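Local coordinates for transcriptional regulator, MarR family (Listeria monocytogenes str. 4b, PDB 2QWW), which probably binds DNA as a dimer through winged helix-turn-helix domains and represses transcription, as other MarR-family regulators do, at residues I56-L61 with M97-K102; L44-V49 with K63-T68; R24-Y29 with A118-A123; L82-K87 with S104-D109. One frame throughout, in Å; residues are numbered along the deposited sequence.

Interaction 1 (I56-L61 with M97-K102); sequences ISVADL and MDLTLK
Val58 packs against Met97, Leu99 and Leu101 where strand 56-57 and the start of helix 58-65 meet strand 100-103 and the loop before it. The setting is the winged helix-turn-helix domain of the MarR family. Ser57 and Thr100 form a non-hydrogen-bonded pair of the small antiparallel sheet. Val58, Leu99, Leu101 and Leu61 make the buried cluster, and Met97, a selenomethionine, closes its edge. Val58 CG1 stands anti to its backbone N (chi1 174°) and meets Met97 CE at 3.4 Å, closer than carbons usually pack. Met97 and Val58 cross at about a right angle. Val58 CG2 lies 3.7 Å from Leu99 CB and also faces Leu101 CD1. Leu101 CD1 touches Leu61 CD2 at 3.8 Å. Helix 41-52 closes this side through Val49 on Ile56 and Ile50 on Leu101. The Ser57 and Thr100 side is partly exposed and looser, with Ser57 CB and Thr100 CG2 4.3 Å apart. There Ser57 OG caps the helix by accepting from Asp60 N at 3.0 Å. Leu101 N is bonded to Ile56 O at 3.0 Å. Val58 N reaches Leu99 O at 2.7 Å, and Ala59 N meets a lone pair of Met97 O in the carbonyl plane, also at 2.7 Å.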
loop_
_atom_site.group_PDB
_atom_site.type_symbol
_atom_site.label_atom_id
_atom_site.label_comp_id
_atom_site.label_asym_id
_atom_site.label_seq_id
_atom_site.Cartn_x
_atom_site.Cartn_y
_atom_site.Cartn_z
ATOM N N ILE A 56 -14.371 17.665 -3.116
ATOM C CA ILE A 56 -14.695 16.566 -2.202
ATOM C C ILE A 56 -14.976 17.141 -0.815
ATOM O O ILE A 56 -14.442 18.193 -0.467
ATOM C CB ILE A 56 -13.572 15.492 -2.130
ATOM C CG1 ILE A 56 -14.044 14.265 -1.343
ATOM C CG2 ILE A 56 -12.270 16.052 -1.527
ATOM C CD1 ILE A 56 -13.063 13.145 -1.314
ATOM N N SER A 57 -15.826 16.464 -0.040
ATOM C CA SER A 57 -16.158 16.918 1.300
ATOM C C SER A 57 -15.222 16.290 2.319
ATOM O O SER A 57 -14.729 15.172 2.124
ATOM C CB SER A 57 -17.597 16.570 1.656
ATOM O OG SER A 57 -17.750 15.177 1.903
ATOM N N VAL A 58 -15.007 16.994 3.420
ATOM C CA VAL A 58 -14.160 16.474 4.488
ATOM C C VAL A 58 -14.763 15.161 4.994
ATOM O O VAL A 58 -14.034 14.226 5.270
ATOM C CB VAL A 58 -13.947 17.507 5.630
ATOM C CG1 VAL A 58 -13.183 16.896 6.782
ATOM C CG2 VAL A 58 -13.188 18.728 5.127
ATOM N N ALA A 59 -16.094 15.093 5.081
ATOM C CA ALA A 59 -16.812 13.880 5.484
ATOM C C ALA A 59 -16.449 12.686 4.620
ATOM O O ALA A 59 -16.242 11.593 5.131
ATOM C CB ALA A 59 -18.310 14.104 5.401
ATOM N N ASP A 60 -16.381 12.894 3.309
ATOM C CA ASP A 60 -16.049 11.820 2.368
ATOM C C ASP A 60 -14.556 11.592 2.241
ATOM O O ASP A 60 -14.114 10.496 1.890
ATOM C CB ASP A 60 -16.643 12.124 1.001
ATOM C CG ASP A 60 -18.159 12.131 1.030
ATOM O OD1 ASP A 60 -18.725 11.281 1.738
ATOM O OD2 ASP A 60 -18.778 12.976 0.360
ATOM N N LEU A 61 -13.779 12.623 2.541
ATOM C CA LEU A 61 -12.328 12.538 2.487
ATOM C C LEU A 61 -11.855 11.557 3.558
ATOM O O LEU A 61 -11.062 10.659 3.275
ATOM C CB LEU A 61 -11.733 13.941 2.647
ATOM C CG LEU A 61 -10.216 14.143 2.581
ATOM C CD1 LEU A 61 -9.596 13.486 1.365
ATOM C CD2 LEU A 61 -9.935 15.629 2.590
HETATM N N MSE A 97 -17.239 18.628 8.781
HETATM C CA MSE A 97 -17.332 17.467 7.900
HETATM C C MSE A 97 -17.979 17.861 6.565
HETATM O O MSE A 97 -17.766 17.193 5.552
HETATM C CB MSE A 97 -18.142 16.334 8.557
HETATM C CG MSE A 97 -17.468 15.583 9.716
HETATM SE SE MSE A 97 -15.688 14.790 9.307
HETATM C CE MSE A 97 -14.543 16.352 9.803
ATOM N N ASP A 98 -18.762 18.942 6.575
ATOM C CA ASP A 98 -19.451 19.453 5.375
ATOM C C ASP A 98 -18.571 20.378 4.531
ATOM O O ASP A 98 -18.989 20.851 3.475
ATOM C CB ASP A 98 -20.734 20.202 5.771
ATOM C CG ASP A 98 -21.756 19.301 6.452
ATOM N N LEU A 99 -17.364 20.650 5.007
ATOM C CA LEU A 99 -16.414 21.495 4.298
ATOM C C LEU A 99 -15.943 20.816 3.001
ATOM O O LEU A 99 -15.656 19.621 2.998
ATOM C CB LEU A 99 -15.230 21.761 5.223
ATOM C CG LEU A 99 -14.073 22.616 4.718
ATOM C CD1 LEU A 99 -14.538 24.034 4.435
ATOM C CD2 LEU A 99 -12.971 22.597 5.756
ATOM N N THR A 100 -15.893 21.572 1.904
ATOM C CA THR A 100 -15.440 21.049 0.613
ATOM C C THR A 100 -14.132 21.715 0.210
ATOM O O THR A 100 -13.939 22.903 0.446
ATOM C CB THR A 100 -16.477 21.254 -0.481
ATOM O OG1 THR A 100 -16.801 22.648 -0.566
ATOM C CG2 THR A 100 -17.724 20.473 -0.177
ATOM N N LEU A 101 -13.281 20.965 -0.478
ATOM C CA LEU A 101 -11.923 21.404 -0.759
ATOM C C LEU A 101 -11.420 21.174 -2.171
ATOM O O LEU A 101 -11.799 20.196 -2.816
ATOM C CB LEU A 101 -10.985 20.573 0.144
ATOM C CG LEU A 101 -11.268 20.499 1.650
ATOM C CD1 LEU A 101 -10.437 19.424 2.297
ATOM C CD2 LEU A 101 -11.023 21.845 2.316
ATOM N N LYS A 102 -10.527 22.060 -2.620
ATOM C CA LYS A 102 -9.760 21.844 -3.852
ATOM C C LYS A 102 -8.305 22.190 -3.527
ATOM O O LYS A 102 -8.041 22.902 -2.561
ATOM C CB LYS A 102 -10.275 22.661 -5.044
ATOM C CG LYS A 102 -9.979 24.141 -5.056
ATOM C CD LYS A 102 -10.497 24.743 -6.351
ATOM C CE LYS A 102 -10.300 26.256 -6.450
ATOM N NZ LYS A 102 -8.929 26.665 -6.885
#

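Interaction 2 (L44-V49 with K63-T68); sequences LAMINV and KRLIIT
Leu65 is the main bump of this contact, and Ala45, Met46 and Val49 form the hollow that receives it. Its two methyl branches part over helix 41-52. Leu65 CD2 sits between Ala45 and Val49, 4.0 Å from Ala45 CB and 3.7 Å from Val49 CG2. Leu65 CD1 goes to Met46 and lies 3.5 Å from Met46 CE. Met46 is a selenomethionine. It runs out extended from the backbone and then bends at chi3 (-62°), which carries CE across Leu65 at about a right angle. The same CE touches Ile67 CD1 at 4.0 Å, so one methyl group meets two side chains. At the other end Val49 and Arg64 lie alongside each other, pointing opposite ways. Val49 CG1 is 3.8 Å from Arg64 CD and 3.5 Å from Arg64 NH1. No hydrogen bond joins the two segments; Arg64 NH1 is bonded instead to Thr53 OG1. The contact joins two helices of the winged helix-turn-helix domain and includes part of the turn that leads to helix 69-81, the probable recognition helix. Helix 69-81 flanks it, with Asn75, Val76 and Leu79 against Met46 and Ala72 against Ile67. Leu61 of helix 58-65 packs on both Met46 and Val49.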
loop_
_atom_site.group_PDB
_atom_site.type_symbol
_atom_site.label_atom_id
_atom_site.label_comp_id
_atom_site.label_asym_id
_atom_site.label_seq_id
_atom_site.Cartn_x
_atom_site.Cartn_y
_atom_site.Cartn_z
ATOM N N LEU A 44 0.177 13.453 1.999
ATOM C CA LEU A 44 0.190 13.244 0.547
ATOM C C LEU A 44 -0.976 12.408 0.071
ATOM O O LEU A 44 -1.507 12.673 -0.984
ATOM C CB LEU A 44 1.481 12.581 0.103
ATOM C CG LEU A 44 2.695 13.473 0.151
ATOM C CD1 LEU A 44 3.929 12.628 0.002
ATOM C CD2 LEU A 44 2.607 14.547 -0.934
ATOM N N ALA A 45 -1.384 11.408 0.841
ATOM C CA ALA A 45 -2.544 10.613 0.462
ATOM C C ALA A 45 -3.768 11.523 0.330
ATOM O O ALA A 45 -4.533 11.424 -0.634
ATOM C CB ALA A 45 -2.796 9.530 1.482
HETATM N N MSE A 46 -3.929 12.428 1.293
HETATM C CA MSE A 46 -5.026 13.411 1.296
HETATM C C MSE A 46 -4.939 14.327 0.090
HETATM O O MSE A 46 -5.932 14.544 -0.604
HETATM C CB MSE A 46 -4.970 14.225 2.588
HETATM C CG MSE A 46 -6.025 15.342 2.750
HETATM SE SE MSE A 46 -6.210 16.059 4.613
HETATM C CE MSE A 46 -6.753 14.488 5.469
ATOM N N ILE A 47 -3.743 14.860 -0.150
ATOM C CA ILE A 47 -3.487 15.760 -1.275
ATOM C C ILE A 47 -3.893 15.095 -2.576
ATOM O O ILE A 47 -4.543 15.708 -3.404
ATOM C CB ILE A 47 -1.995 16.146 -1.379
ATOM C CG1 ILE A 47 -1.563 17.013 -0.198
ATOM C CG2 ILE A 47 -1.712 16.910 -2.674
ATOM C CD1 ILE A 47 -1.986 18.450 -0.266
ATOM N N ASN A 48 -3.527 13.826 -2.718
ATOM C CA ASN A 48 -3.812 13.050 -3.914
ATOM C C ASN A 48 -5.304 12.760 -4.133
ATOM O O ASN A 48 -5.782 12.816 -5.269
ATOM C CB ASN A 48 -2.962 11.775 -3.912
ATOM C CG ASN A 48 -1.457 12.076 -4.072
ATOM O OD1 ASN A 48 -1.073 13.019 -4.773
ATOM N ND2 ASN A 48 -0.606 11.266 -3.426
ATOM N N VAL A 49 -6.026 12.482 -3.058
ATOM C CA VAL A 49 -7.468 12.310 -3.126
ATOM C C VAL A 49 -8.105 13.623 -3.561
ATOM O O VAL A 49 -8.948 13.642 -4.442
ATOM C CB VAL A 49 -8.062 11.918 -1.775
ATOM C CG1 VAL A 49 -9.580 12.019 -1.793
ATOM C CG2 VAL A 49 -7.615 10.494 -1.357
ATOM N N LYS A 63 -13.566 9.122 5.027
ATOM C CA LYS A 63 -14.046 7.778 4.678
ATOM C C LYS A 63 -13.202 7.139 3.595
ATOM O O LYS A 63 -12.995 5.928 3.605
ATOM C CB LYS A 63 -15.525 7.804 4.243
ATOM N N ARG A 64 -12.705 7.941 2.665
ATOM C CA ARG A 64 -11.857 7.399 1.607
ATOM C C ARG A 64 -10.446 7.083 2.127
ATOM O O ARG A 64 -9.822 6.108 1.697
ATOM C CB ARG A 64 -11.777 8.344 0.414
ATOM C CG ARG A 64 -11.268 7.625 -0.813
ATOM C CD ARG A 64 -11.090 8.504 -2.002
ATOM N NE ARG A 64 -12.302 8.868 -2.730
ATOM C CZ ARG A 64 -12.285 9.636 -3.818
ATOM N NH1 ARG A 64 -11.141 10.109 -4.291
ATOM N NH2 ARG A 64 -13.398 9.942 -4.452
ATOM N N LEU A 65 -9.941 7.911 3.036
ATOM C CA LEU A 65 -8.624 7.692 3.638
ATOM C C LEU A 65 -8.713 6.672 4.775
ATOM O O LEU A 65 -7.696 6.170 5.237
ATOM C CB LEU A 65 -8.069 9.007 4.174
ATOM C CG LEU A 65 -7.826 10.127 3.150
ATOM C CD1 LEU A 65 -7.529 11.427 3.851
ATOM C CD2 LEU A 65 -6.725 9.769 2.195
ATOM N N ILE A 66 -9.930 6.388 5.229
ATOM C CA ILE A 66 -10.171 5.437 6.306
ATOM C C ILE A 66 -9.392 5.925 7.526
ATOM O O ILE A 66 -8.522 5.228 8.055
ATOM C CB ILE A 66 -9.806 3.979 5.901
ATOM C CG1 ILE A 66 -10.345 3.656 4.504
ATOM C CG2 ILE A 66 -10.365 2.971 6.923
ATOM C CD1 ILE A 66 -10.047 2.254 4.050
ATOM N N ILE A 67 -9.709 7.151 7.938
ATOM C CA ILE A 67 -9.081 7.795 9.083
ATOM C C ILE A 67 -10.173 8.353 9.972
ATOM O O ILE A 67 -11.333 8.434 9.569
ATOM C CB ILE A 67 -8.121 8.948 8.672
ATOM C CG1 ILE A 67 -8.859 10.025 7.863
ATOM C CG2 ILE A 67 -6.948 8.404 7.876
ATOM C CD1 ILE A 67 -7.985 11.173 7.399
ATOM N N THR A 68 -9.776 8.760 11.173
ATOM C CA THR A 68 -10.682 9.327 12.153
ATOM C C THR A 68 -11.215 10.652 11.624
ATOM O O THR A 68 -10.622 11.250 10.730
ATOM C CB THR A 68 -9.913 9.649 13.452
ATOM O OG1 THR A 68 -8.680 8.918 13.486
ATOM C CG2 THR A 68 -10.760 9.361 14.680
#

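Interaction 3 (R24-Y29 with A118-A123); sequences RISAGY and AFMYKA
Tyr29 CG lies anti to its own carbonyl carbon (chi1 -74°), and this swings the ring out toward Phe119, Met120 and Ala123. Met120, a selenomethionine, starts anti to the backbone N and bends at chi2, which brings SE between Ser26 and Tyr29 and CE to Ser26. Tyr29 and Met120 cross at about a right angle. Met120 SE is 4.7 Å from the Tyr29 ring centroid and 52° off the ring normal, an oblique Met-aromatic contact. Its nearest ring atom is Tyr29 CD2, at 3.8 Å. Further along the ring, Ala123 CB approaches Tyr29 CZ at 3.4 Å. Near the ring's base, Tyr29 CD1 lies 3.4 Å from Phe119 O. The two segments belong to the helical part of the fold that probably forms the dimer interface, as in other MarR proteins, with helix 8-37 crossing helix 118-128. The axes of segments 24-29 and 118-123 approach to 9.4 Å and run at 129° to each other. Met120 CE packs 3.3 Å from Ser26 OG, which is hydrogen-bonded to Ile22 O. Asn117 bridges the helices just before the contact, through Tyr29 O and Phe119 N. Leu16 of the second subunit packs on Met120, and Ser13 of that subunit is hydrogen-bonded to Tyr121 OH.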
loop_
_atom_site.group_PDB
_atom_site.type_symbol
_atom_site.label_atom_id
_atom_site.label_comp_id
_atom_site.label_asym_id
_atom_site.label_seq_id
_atom_site.Cartn_x
_atom_site.Cartn_y
_atom_site.Cartn_z
ATOM N N ARG A 24 7.506 -3.270 -1.155
ATOM C CA ARG A 24 8.127 -2.930 0.115
ATOM C C ARG A 24 9.284 -1.936 -0.105
ATOM O O ARG A 24 9.429 -0.969 0.640
ATOM C CB ARG A 24 8.601 -4.209 0.828
ATOM C CG ARG A 24 9.235 -3.979 2.195
ATOM C CD ARG A 24 9.737 -5.250 2.869
ATOM N NE ARG A 24 10.419 -6.177 1.958
ATOM C CZ ARG A 24 11.642 -6.015 1.447
ATOM N NH1 ARG A 24 12.373 -4.926 1.707
ATOM N NH2 ARG A 24 12.133 -6.956 0.642
ATOM N N ILE A 25 10.080 -2.159 -1.152
ATOM C CA ILE A 25 11.195 -1.270 -1.496
ATOM C C ILE A 25 10.685 0.053 -2.032
ATOM O O ILE A 25 11.256 1.104 -1.753
ATOM C CB ILE A 25 12.125 -1.928 -2.540
ATOM C CG1 ILE A 25 12.878 -3.089 -1.880
ATOM C CG2 ILE A 25 13.100 -0.905 -3.156
ATOM C CD1 ILE A 25 13.545 -4.009 -2.858
ATOM N N SER A 26 9.627 -0.006 -2.826
ATOM C CA SER A 26 9.043 1.197 -3.377
ATOM C C SER A 26 8.481 2.071 -2.255
ATOM O O SER A 26 8.513 3.284 -2.351
ATOM C CB SER A 26 7.947 0.861 -4.386
ATOM O OG SER A 26 8.465 0.121 -5.475
ATOM N N ALA A 27 7.962 1.451 -1.198
ATOM C CA ALA A 27 7.419 2.209 -0.076
ATOM C C ALA A 27 8.498 3.058 0.619
ATOM O O ALA A 27 8.247 4.201 0.996
ATOM C CB ALA A 27 6.742 1.269 0.916
ATOM N N GLY A 28 9.691 2.500 0.773
ATOM C CA GLY A 28 10.811 3.217 1.388
ATOM C C GLY A 28 11.205 4.445 0.591
ATOM O O GLY A 28 11.516 5.483 1.177
ATOM N N TYR A 29 11.207 4.328 -0.738
ATOM C CA TYR A 29 11.501 5.460 -1.618
ATOM C C TYR A 29 10.380 6.482 -1.610
ATOM O O TYR A 29 10.622 7.654 -1.879
ATOM C CB TYR A 29 11.746 5.028 -3.070
ATOM C CG TYR A 29 13.075 4.366 -3.298
ATOM C CD1 TYR A 29 14.252 5.104 -3.217
ATOM C CD2 TYR A 29 13.167 3.013 -3.607
ATOM C CE1 TYR A 29 15.475 4.517 -3.413
ATOM C CE2 TYR A 29 14.402 2.412 -3.812
ATOM C CZ TYR A 29 15.550 3.176 -3.721
ATOM O OH TYR A 29 16.795 2.617 -3.913
ATOM N N ALA A 118 10.895 11.006 -7.806
ATOM C CA ALA A 118 12.267 11.139 -8.332
ATOM C C ALA A 118 13.285 10.191 -7.725
ATOM O O ALA A 118 14.252 9.831 -8.392
ATOM C CB ALA A 118 12.754 12.571 -8.208
ATOM N N PHE A 119 13.073 9.779 -6.480
ATOM C CA PHE A 119 13.955 8.813 -5.830
ATOM C C PHE A 119 13.735 7.371 -6.330
ATOM O O PHE A 119 14.654 6.534 -6.258
ATOM C CB PHE A 119 13.768 8.846 -4.305
ATOM C CG PHE A 119 14.119 10.165 -3.681
ATOM C CD1 PHE A 119 15.398 10.405 -3.216
ATOM C CD2 PHE A 119 13.173 11.172 -3.571
ATOM C CE1 PHE A 119 15.725 11.628 -2.639
ATOM C CE2 PHE A 119 13.495 12.396 -3.004
ATOM C CZ PHE A 119 14.766 12.623 -2.538
HETATM N N MSE A 120 12.519 7.073 -6.786
HETATM C CA MSE A 120 12.185 5.749 -7.314
HETATM C C MSE A 120 12.743 5.653 -8.718
HETATM O O MSE A 120 13.244 4.612 -9.126
HETATM C CB MSE A 120 10.661 5.563 -7.372
HETATM C CG MSE A 120 10.207 4.185 -7.785
HETATM SE SE MSE A 120 10.728 2.919 -6.457
HETATM C CE MSE A 120 10.846 1.405 -7.389
ATOM N N TYR A 121 12.611 6.738 -9.463
ATOM C CA TYR A 121 13.143 6.810 -10.807
ATOM C C TYR A 121 14.652 6.624 -10.843
ATOM O O TYR A 121 15.128 5.787 -11.616
ATOM C CB TYR A 121 12.757 8.114 -11.486
ATOM C CG TYR A 121 11.387 8.077 -12.106
ATOM C CD1 TYR A 121 10.247 8.186 -11.330
ATOM C CD2 TYR A 121 11.230 7.952 -13.481
ATOM C CE1 TYR A 121 8.989 8.159 -11.893
ATOM C CE2 TYR A 121 9.969 7.932 -14.057
ATOM C CZ TYR A 121 8.857 8.037 -13.255
ATOM O OH TYR A 121 7.599 8.006 -13.795
ATOM N N LYS A 122 15.398 7.375 -10.026
ATOM C CA LYS A 122 16.856 7.222 -9.984
ATOM C C LYS A 122 17.222 5.781 -9.655
ATOM O O LYS A 122 18.096 5.206 -10.282
ATOM C CB LYS A 122 17.506 8.176 -8.981
ATOM N N ALA A 123 16.541 5.207 -8.667
ATOM C CA ALA A 123 16.736 3.808 -8.291
ATOM C C ALA A 123 16.504 2.822 -9.445
ATOM O O ALA A 123 17.246 1.853 -9.588
ATOM C CB ALA A 123 15.843 3.463 -7.141
#

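Interaction 4 (L82-K87 with S104-D109); sequences LGLVVK and SKKGED
Ser104 meets the backbone of Gly83 and Leu84 with both its side chain and its main chain. Ser104 OG donates to Gly83 O at 2.5 Å, a distance that is doubtfully short. Ser104 N donates to Leu84 O at 3.0 Å and is nearly straight at the hydrogen, 167°. It comes from above the carbonyl plane, 56° out of it, and so not along a lone pair. Ser104 OG sits between the backbone N and the carbonyl carbon (chi1 60°), where it can also accept from Gly107 N at 3.1 Å. An apolar contact lies beside these bonds. Leu84 CD2 touches Lys106 CG at 3.7 Å, and the two side chains cross obliquely. Gly107 CA comes to 3.5 Å from Leu84 O as a CA-H...O contact. Val86 CG1 adds a looser touch on Ser104 CB, at 4.0 Å.

Ser104 is the N-cap of helix 105-115, which follows the returning strand 100-103 of the probable wing of the winged helix-turn-helix domain. Gly83 follows helix 69-81, in a Schellman motif, and its positive phi favours glycine. This turn presents the Gly83 and Leu84 carbonyls to the cap. Farther out, the side chain of Leu84 is backed by Leu79 of helix 69-81 and Ile47 of helix 41-52. Val85 packs on Ile50 and Leu103, and Val86 is joined to Lys102 by a backbone hydrogen bond.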
loop_
_atom_site.group_PDB
_atom_site.type_symbol
_atom_site.label_atom_id
_atom_site.label_comp_id
_atom_site.label_asym_id
_atom_site.label_seq_id
_atom_site.Cartn_x
_atom_site.Cartn_y
_atom_site.Cartn_z
ATOM N N LEU A 82 -0.574 25.429 5.346
ATOM C CA LEU A 82 0.534 25.369 4.380
ATOM C C LEU A 82 0.219 25.876 2.964
ATOM O O LEU A 82 1.071 25.790 2.080
ATOM C CB LEU A 82 1.030 23.928 4.261
ATOM C CG LEU A 82 1.611 23.319 5.534
ATOM C CD1 LEU A 82 1.939 21.882 5.279
ATOM C CD2 LEU A 82 2.850 24.100 5.988
ATOM N N GLY A 83 -1.004 26.371 2.742
ATOM C CA GLY A 83 -1.430 26.890 1.438
ATOM C C GLY A 83 -1.649 25.851 0.356
ATOM O O GLY A 83 -1.761 26.191 -0.807
ATOM N N LEU A 84 -1.771 24.584 0.726
ATOM C CA LEU A 84 -1.911 23.528 -0.257
ATOM C C LEU A 84 -3.352 23.216 -0.668
ATOM O O LEU A 84 -3.578 22.608 -1.707
ATOM C CB LEU A 84 -1.219 22.277 0.257
ATOM C CG LEU A 84 0.238 22.514 0.675
ATOM C CD1 LEU A 84 0.787 21.229 1.154
ATOM C CD2 LEU A 84 1.069 23.079 -0.472
ATOM N N VAL A 85 -4.325 23.582 0.151
ATOM C CA VAL A 85 -5.722 23.346 -0.188
ATOM C C VAL A 85 -6.458 24.618 0.073
ATOM O O VAL A 85 -6.039 25.407 0.915
ATOM C CB VAL A 85 -6.394 22.223 0.637
ATOM C CG1 VAL A 85 -5.579 20.952 0.593
ATOM C CG2 VAL A 85 -6.615 22.632 2.057
ATOM N N VAL A 86 -7.568 24.801 -0.626
ATOM C CA VAL A 86 -8.397 25.976 -0.426
ATOM C C VAL A 86 -9.826 25.538 -0.149
ATOM O O VAL A 86 -10.323 24.607 -0.777
ATOM C CB VAL A 86 -8.331 26.911 -1.637
ATOM C CG1 VAL A 86 -6.886 27.186 -1.978
ATOM C CG2 VAL A 86 -9.008 26.321 -2.833
ATOM N N LYS A 87 -10.480 26.203 0.795
ATOM C CA LYS A 87 -11.866 25.890 1.141
ATOM C C LYS A 87 -12.742 26.465 0.029
ATOM O O LYS A 87 -12.461 27.556 -0.481
ATOM C CB LYS A 87 -12.258 26.539 2.473
ATOM C CG LYS A 87 -11.367 26.201 3.640
ATOM C CD LYS A 87 -11.594 27.122 4.835
ATOM C CE LYS A 87 -12.862 26.794 5.600
ATOM N NZ LYS A 87 -13.058 27.690 6.790
ATOM N N SER A 104 -4.672 24.013 -4.060
ATOM C CA SER A 104 -4.151 25.264 -4.583
ATOM C C SER A 104 -3.173 24.804 -5.651
ATOM O O SER A 104 -2.993 23.589 -5.851
ATOM C CB SER A 104 -3.405 26.029 -3.501
ATOM O OG SER A 104 -2.321 25.232 -3.046
ATOM N N LYS A 105 -2.536 25.764 -6.307
ATOM C CA LYS A 105 -1.544 25.486 -7.343
ATOM C C LYS A 105 -0.362 24.712 -6.745
ATOM O O LYS A 105 0.050 23.664 -7.280
ATOM C CB LYS A 105 -1.087 26.811 -7.975
ATOM C CG LYS A 105 -0.217 26.690 -9.233
ATOM C CD LYS A 105 -0.968 26.036 -10.397
ATOM N N LYS A 106 0.147 25.210 -5.617
ATOM C CA LYS A 106 1.255 24.578 -4.922
ATOM C C LYS A 106 0.874 23.185 -4.482
ATOM O O LYS A 106 1.714 22.295 -4.479
ATOM C CB LYS A 106 1.682 25.388 -3.702
ATOM C CG LYS A 106 3.010 24.929 -3.082
ATOM C CD LYS A 106 4.130 24.843 -4.150
ATOM C CE LYS A 106 5.524 24.831 -3.543
ATOM N NZ LYS A 106 5.924 26.172 -3.001
ATOM N N GLY A 107 -0.383 22.998 -4.092
ATOM C CA GLY A 107 -0.877 21.652 -3.779
ATOM C C GLY A 107 -0.759 20.745 -5.001
ATOM O O GLY A 107 -0.348 19.589 -4.885
ATOM N N GLU A 108 -1.129 21.264 -6.176
ATOM C CA GLU A 108 -1.076 20.479 -7.422
ATOM C C GLU A 108 0.377 20.082 -7.731
ATOM O O GLU A 108 0.671 18.917 -8.017
ATOM C CB GLU A 108 -1.712 21.266 -8.601
ATOM C CG GLU A 108 -3.239 21.472 -8.488
ATOM C CD GLU A 108 -3.841 22.414 -9.550
ATOM O OE1 GLU A 108 -3.096 22.893 -10.437
ATOM O OE2 GLU A 108 -5.071 22.679 -9.490
ATOM N N ASP A 109 1.280 21.055 -7.606
ATOM C CA ASP A 109 2.713 20.870 -7.857
ATOM C C ASP A 109 3.324 19.742 -7.034
ATOM O O ASP A 109 4.026 18.901 -7.594
ATOM C CB ASP A 109 3.473 22.163 -7.581
ATOM C CG ASP A 109 3.060 23.306 -8.506
ATOM O OD1 ASP A 109 2.356 23.038 -9.507
ATOM O OD2 ASP A 109 3.432 24.475 -8.229
#

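How the interactions relate
Interactions 1, 2 and 4 form one continuous block in the winged helix-turn-helix domain, while interaction 3 lies apart in the probable dimerisation region. Interactions 1 and 2 have centres 11 Å apart and share helix 58-65; Leu61 CD1 of the first lies 3.5 Å from Val49 CG1 of the second. Interactions 1 and 4 reach the same sheet, and Leu99 CD1 packs 3.4 Å from Lys87 CE between them. Interactions 2 and 4 meet through Ile47 CD1 and Leu84 CB, at 3.9 Å. The centre of interaction 3 is about 31 Å from that of interaction 1. Interactions 2 and 3 both touch the second subunit.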